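Local structure of aldehyde dehydrogenase (Listeria monocytogenes, 3K9D) at residues Ser32-Ala44 and Tyr127-Ile139. The protein probably oxidises aldehydes with NAD or NADP as electron acceptor, as a member of the aldehyde dehydrogenase family. Numbering follows the deposited sequence.
Sequences SQQQIDTIVKAIA and YKTLISIKAGNSI
Lys134 reaches across to Asp37 in a salt bridge at one end of an antiparallel helix pair, helix 33-44 against helix 127-134, whose short axes come within 9.3 Å. In this aldehyde dehydrogenase fold, helix 121-134 runs through Gly136 into strand 138-143 of the mixed sheet, and helix 33-49 packs along it. Apart from the salt-bridged end, the interface is mostly aliphatic. Ile133 sets CG2 against Ile39 CG2 at 3.8 Å, the two side chains crossing at about a right angle, while its CG1 branch meets Ile43 CD1. Leu130 pushes CD2 among Val40, Ile43 and Ala44, 3.8 Å from Val40 CG1. With its CG2 anti to the backbone N, Ile36 lays that methyl over the last turn, 3.5 Å from Ile133 O, just before Gly136 ends the helix in a Schellman motif. Further out, Leu28 of helix 6-28 covers Ile36 and Ile133, and Tyr82 of helix 67-85 packs on Val40 and Ala44. Lys134 NZ also bonds to Ile85 O, and Gln33 OE1 accepts from Thr90 N. Asp37 OD1 is gripped from opposite faces of its carboxylate: Lys134 NZ donates from 2.8 Å, 42° out of plane, and Gln33 NE2 from 3.0 Å.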
loop_
_atom_site.group_PDB
_atom_site.type_symbol
_atom_site.label_atom_id
_atom_site.label_comp_id
_atom_site.label_asym_id
_atom_site.label_seq_id
_atom_site.Cartn_x
_atom_site.Cartn_y
_atom_site.Cartn_z
ATOM N N SER A 32 -15.003 -11.807 -17.914
ATOM C CA SER A 32 -13.683 -12.008 -18.504
ATOM C C SER A 32 -12.982 -10.673 -18.765
ATOM O O SER A 32 -13.576 -9.608 -18.569
ATOM C CB SER A 32 -13.787 -12.820 -19.795
ATOM O OG SER A 32 -14.065 -11.976 -20.898
ATOM N N GLN A 33 -11.717 -10.731 -19.200
ATOM C CA GLN A 33 -10.952 -9.516 -19.543
ATOM C C GLN A 33 -11.616 -8.772 -20.700
ATOM O O GLN A 33 -11.690 -7.545 -20.694
ATOM C CB GLN A 33 -9.497 -9.843 -19.900
ATOM C CG GLN A 33 -8.615 -8.602 -20.171
ATOM C CD GLN A 33 -8.210 -7.874 -18.903
ATOM O OE1 GLN A 33 -7.455 -8.409 -18.084
ATOM N NE2 GLN A 33 -8.704 -6.646 -18.728
ATOM N N GLN A 34 -12.088 -9.538 -21.679
ATOM C CA GLN A 34 -12.822 -9.025 -22.836
ATOM C C GLN A 34 -14.076 -8.237 -22.436
ATOM O O GLN A 34 -14.225 -7.082 -22.834
ATOM C CB GLN A 34 -13.165 -10.166 -23.794
ATOM C CG GLN A 34 -11.961 -10.724 -24.590
ATOM C CD GLN A 34 -11.113 -11.772 -23.835
ATOM O OE1 GLN A 34 -11.288 -12.008 -22.630
ATOM N NE2 GLN A 34 -10.188 -12.406 -24.561
ATOM N N GLN A 35 -14.942 -8.850 -21.626
ATOM C CA GLN A 35 -16.136 -8.181 -21.085
ATOM C C GLN A 35 -15.842 -6.903 -20.276
ATOM O O GLN A 35 -16.499 -5.874 -20.482
ATOM C CB GLN A 35 -16.975 -9.157 -20.272
ATOM C CG GLN A 35 -17.846 -10.100 -21.116
ATOM C CD GLN A 35 -18.348 -11.300 -20.328
ATOM O OE1 GLN A 35 -19.433 -11.818 -20.579
ATOM N NE2 GLN A 35 -17.558 -11.750 -19.381
ATOM N N ILE A 36 -14.856 -6.962 -19.379
ATOM C CA ILE A 36 -14.372 -5.758 -18.657
ATOM C C ILE A 36 -13.915 -4.620 -19.592
ATOM O O ILE A 36 -14.329 -3.457 -19.416
ATOM C CB ILE A 36 -13.228 -6.122 -17.628
ATOM C CG1 ILE A 36 -13.780 -6.948 -16.448
ATOM C CG2 ILE A 36 -12.373 -4.877 -17.211
ATOM C CD1 ILE A 36 -14.580 -6.196 -15.385
ATOM N N ASP A 37 -13.079 -4.966 -20.579
ATOM C CA ASP A 37 -12.465 -3.989 -21.481
ATOM C C ASP A 37 -13.477 -3.304 -22.380
ATOM O O ASP A 37 -13.289 -2.136 -22.738
ATOM C CB ASP A 37 -11.345 -4.617 -22.323
ATOM C CG ASP A 37 -10.119 -4.974 -21.495
ATOM O OD1 ASP A 37 -10.004 -4.476 -20.352
ATOM O OD2 ASP A 37 -9.276 -5.765 -21.982
ATOM N N THR A 38 -14.534 -4.040 -22.735
ATOM C CA THR A 38 -15.700 -3.500 -23.424
ATOM C C THR A 38 -16.380 -2.369 -22.640
ATOM O O THR A 38 -16.730 -1.344 -23.208
ATOM C CB THR A 38 -16.714 -4.637 -23.754
ATOM O OG1 THR A 38 -16.151 -5.494 -24.756
ATOM C CG2 THR A 38 -18.040 -4.092 -24.281
ATOM N N ILE A 39 -16.553 -2.561 -21.340
ATOM C CA ILE A 39 -17.123 -1.543 -20.459
ATOM C C ILE A 39 -16.188 -0.337 -20.311
ATOM O O ILE A 39 -16.639 0.800 -20.402
ATOM C CB ILE A 39 -17.453 -2.145 -19.071
ATOM C CG1 ILE A 39 -18.580 -3.167 -19.195
ATOM C CG2 ILE A 39 -17.810 -1.049 -18.055
ATOM C CD1 ILE A 39 -18.493 -4.296 -18.152
ATOM N N VAL A 40 -14.899 -0.608 -20.084
ATOM C CA VAL A 40 -13.837 0.408 -19.981
ATOM C C VAL A 40 -13.835 1.345 -21.214
ATOM O O VAL A 40 -13.807 2.571 -21.072
ATOM C CB VAL A 40 -12.455 -0.284 -19.812
ATOM C CG1 VAL A 40 -11.280 0.661 -20.122
ATOM C CG2 VAL A 40 -12.315 -0.853 -18.397
ATOM N N LYS A 41 -13.895 0.749 -22.405
ATOM C CA LYS A 41 -13.948 1.492 -23.673
ATOM C C LYS A 41 -15.205 2.360 -23.780
ATOM O O LYS A 41 -15.141 3.493 -24.272
ATOM C CB LYS A 41 -13.808 0.509 -24.851
ATOM C CG LYS A 41 -14.364 0.953 -26.230
ATOM C CD LYS A 41 -13.371 1.741 -27.052
ATOM C CE LYS A 41 -13.480 1.383 -28.528
ATOM N NZ LYS A 41 -14.772 1.819 -29.149
ATOM N N ALA A 42 -16.335 1.840 -23.299
ATOM C CA ALA A 42 -17.598 2.589 -23.288
ATOM C C ALA A 42 -17.550 3.796 -22.348
ATOM O O ALA A 42 -18.150 4.836 -22.638
ATOM C CB ALA A 42 -18.733 1.693 -22.907
ATOM N N ILE A 43 -16.844 3.645 -21.225
ATOM C CA ILE A 43 -16.645 4.729 -20.258
ATOM C C ILE A 43 -15.764 5.817 -20.871
ATOM O O ILE A 43 -16.071 7.025 -20.777
ATOM C CB ILE A 43 -16.032 4.191 -18.910
ATOM C CG1 ILE A 43 -17.040 3.292 -18.202
ATOM C CG2 ILE A 43 -15.607 5.331 -17.992
ATOM C CD1 ILE A 43 -16.445 2.354 -17.102
ATOM N N ALA A 44 -14.688 5.374 -21.518
ATOM C CA ALA A 44 -13.745 6.269 -22.168
ATOM C C ALA A 44 -14.420 7.057 -23.285
ATOM O O ALA A 44 -14.217 8.270 -23.400
ATOM C CB ALA A 44 -12.559 5.491 -22.706
ATOM N N TYR A 127 -11.176 9.264 -14.935
ATOM C CA TYR A 127 -9.932 8.526 -14.771
ATOM C C TYR A 127 -10.016 7.422 -13.707
ATOM O O TYR A 127 -9.618 6.313 -13.981
ATOM C CB TYR A 127 -8.782 9.510 -14.484
ATOM C CG TYR A 127 -7.724 9.003 -13.535
ATOM C CD1 TYR A 127 -6.734 8.113 -13.965
ATOM C CD2 TYR A 127 -7.700 9.426 -12.200
ATOM C CE1 TYR A 127 -5.751 7.634 -13.069
ATOM C CE2 TYR A 127 -6.726 8.953 -11.306
ATOM C CZ TYR A 127 -5.760 8.070 -11.748
ATOM O OH TYR A 127 -4.805 7.616 -10.856
ATOM N N LYS A 128 -10.547 7.742 -12.526
ATOM C CA LYS A 128 -10.672 6.773 -11.417
ATOM C C LYS A 128 -11.621 5.637 -11.768
ATOM O O LYS A 128 -11.362 4.492 -11.420
ATOM C CB LYS A 128 -11.150 7.443 -10.124
ATOM C CG LYS A 128 -10.135 8.363 -9.478
ATOM C CD LYS A 128 -10.530 8.722 -8.039
ATOM C CE LYS A 128 -9.357 9.434 -7.332
ATOM N NZ LYS A 128 -9.720 10.120 -6.067
ATOM N N THR A 129 -12.710 5.977 -12.460
ATOM C CA THR A 129 -13.704 5.013 -12.893
ATOM C C THR A 129 -13.041 4.006 -13.824
ATOM O O THR A 129 -13.095 2.803 -13.575
ATOM C CB THR A 129 -14.881 5.694 -13.594
ATOM O OG1 THR A 129 -15.570 6.534 -12.669
ATOM C CG2 THR A 129 -15.875 4.652 -14.134
ATOM N N LEU A 130 -12.378 4.520 -14.859
ATOM C CA LEU A 130 -11.694 3.706 -15.858
ATOM C C LEU A 130 -10.702 2.732 -15.259
ATOM O O LEU A 130 -10.700 1.559 -15.623
ATOM C CB LEU A 130 -10.943 4.601 -16.841
ATOM C CG LEU A 130 -11.738 5.254 -17.959
ATOM C CD1 LEU A 130 -10.942 6.407 -18.487
ATOM C CD2 LEU A 130 -12.050 4.265 -19.045
ATOM N N ILE A 131 -9.863 3.215 -14.344
ATOM C CA ILE A 131 -8.860 2.345 -13.712
ATOM C C ILE A 131 -9.431 1.325 -12.688
ATOM O O ILE A 131 -8.975 0.183 -12.639
ATOM C CB ILE A 131 -7.622 3.148 -13.172
ATOM C CG1 ILE A 131 -8.002 4.092 -12.020
ATOM C CG2 ILE A 131 -6.964 3.925 -14.336
ATOM C CD1 ILE A 131 -6.832 4.630 -11.256
ATOM N N SER A 132 -10.437 1.733 -11.911
ATOM C CA SER A 132 -11.117 0.830 -10.971
ATOM C C SER A 132 -11.864 -0.280 -11.693
ATOM O O SER A 132 -11.665 -1.460 -11.397
ATOM C CB SER A 132 -12.089 1.583 -10.060
ATOM O OG SER A 132 -11.414 2.596 -9.334
ATOM N N ILE A 133 -12.704 0.104 -12.654
ATOM C CA ILE A 133 -13.455 -0.848 -13.480
ATOM C C ILE A 133 -12.520 -1.783 -14.261
ATOM O O ILE A 133 -12.782 -2.996 -14.343
ATOM C CB ILE A 133 -14.459 -0.123 -14.435
ATOM C CG1 ILE A 133 -15.581 0.570 -13.639
ATOM C CG2 ILE A 133 -15.030 -1.088 -15.467
ATOM C CD1 ILE A 133 -16.663 -0.372 -13.078
ATOM N N LYS A 134 -11.419 -1.230 -14.784
ATOM C CA LYS A 134 -10.374 -2.012 -15.487
ATOM C C LYS A 134 -9.811 -3.151 -14.642
ATOM O O LYS A 134 -9.502 -4.227 -15.168
ATOM C CB LYS A 134 -9.221 -1.105 -15.942
ATOM C CG LYS A 134 -8.066 -1.803 -16.670
ATOM C CD LYS A 134 -8.497 -2.505 -17.954
ATOM C CE LYS A 134 -7.352 -3.324 -18.519
ATOM N NZ LYS A 134 -7.408 -3.597 -19.987
ATOM N N ALA A 135 -9.693 -2.912 -13.338
ATOM C CA ALA A 135 -9.167 -3.916 -12.413
ATOM C C ALA A 135 -10.259 -4.796 -11.771
ATOM O O ALA A 135 -9.959 -5.645 -10.922
ATOM C CB ALA A 135 -8.281 -3.245 -11.360
ATOM N N GLY A 136 -11.514 -4.598 -12.199
ATOM C CA GLY A 136 -12.652 -5.432 -11.770
ATOM C C GLY A 136 -13.334 -4.983 -10.487
ATOM O O GLY A 136 -14.000 -5.784 -9.813
ATOM N N ASN A 137 -13.182 -3.698 -10.163
ATOM C CA ASN A 137 -13.706 -3.104 -8.927
ATOM C C ASN A 137 -14.940 -2.264 -9.194
ATOM O O ASN A 137 -15.107 -1.757 -10.293
ATOM C CB ASN A 137 -12.671 -2.137 -8.337
ATOM C CG ASN A 137 -11.341 -2.787 -8.041
ATOM O OD1 ASN A 137 -11.210 -3.579 -7.102
ATOM N ND2 ASN A 137 -10.332 -2.423 -8.818
ATOM N N SER A 138 -15.760 -2.056 -8.172
ATOM C CA SER A 138 -16.784 -1.022 -8.225
ATOM C C SER A 138 -16.187 0.238 -7.622
ATOM O O SER A 138 -15.103 0.180 -7.032
ATOM C CB SER A 138 -18.026 -1.437 -7.438
ATOM O OG SER A 138 -18.772 -2.422 -8.144
ATOM N N ILE A 139 -16.873 1.370 -7.761
ATOM C CA ILE A 139 -16.374 2.634 -7.178
ATOM C C ILE A 139 -17.531 3.544 -6.706
ATOM O O ILE A 139 -18.530 3.690 -7.405
ATOM C CB ILE A 139 -15.336 3.353 -8.131
ATOM C CG1 ILE A 139 -14.646 4.542 -7.430
ATOM C CG2 ILE A 139 -15.969 3.724 -9.528
ATOM C CD1 ILE A 139 -13.346 4.976 -8.067
#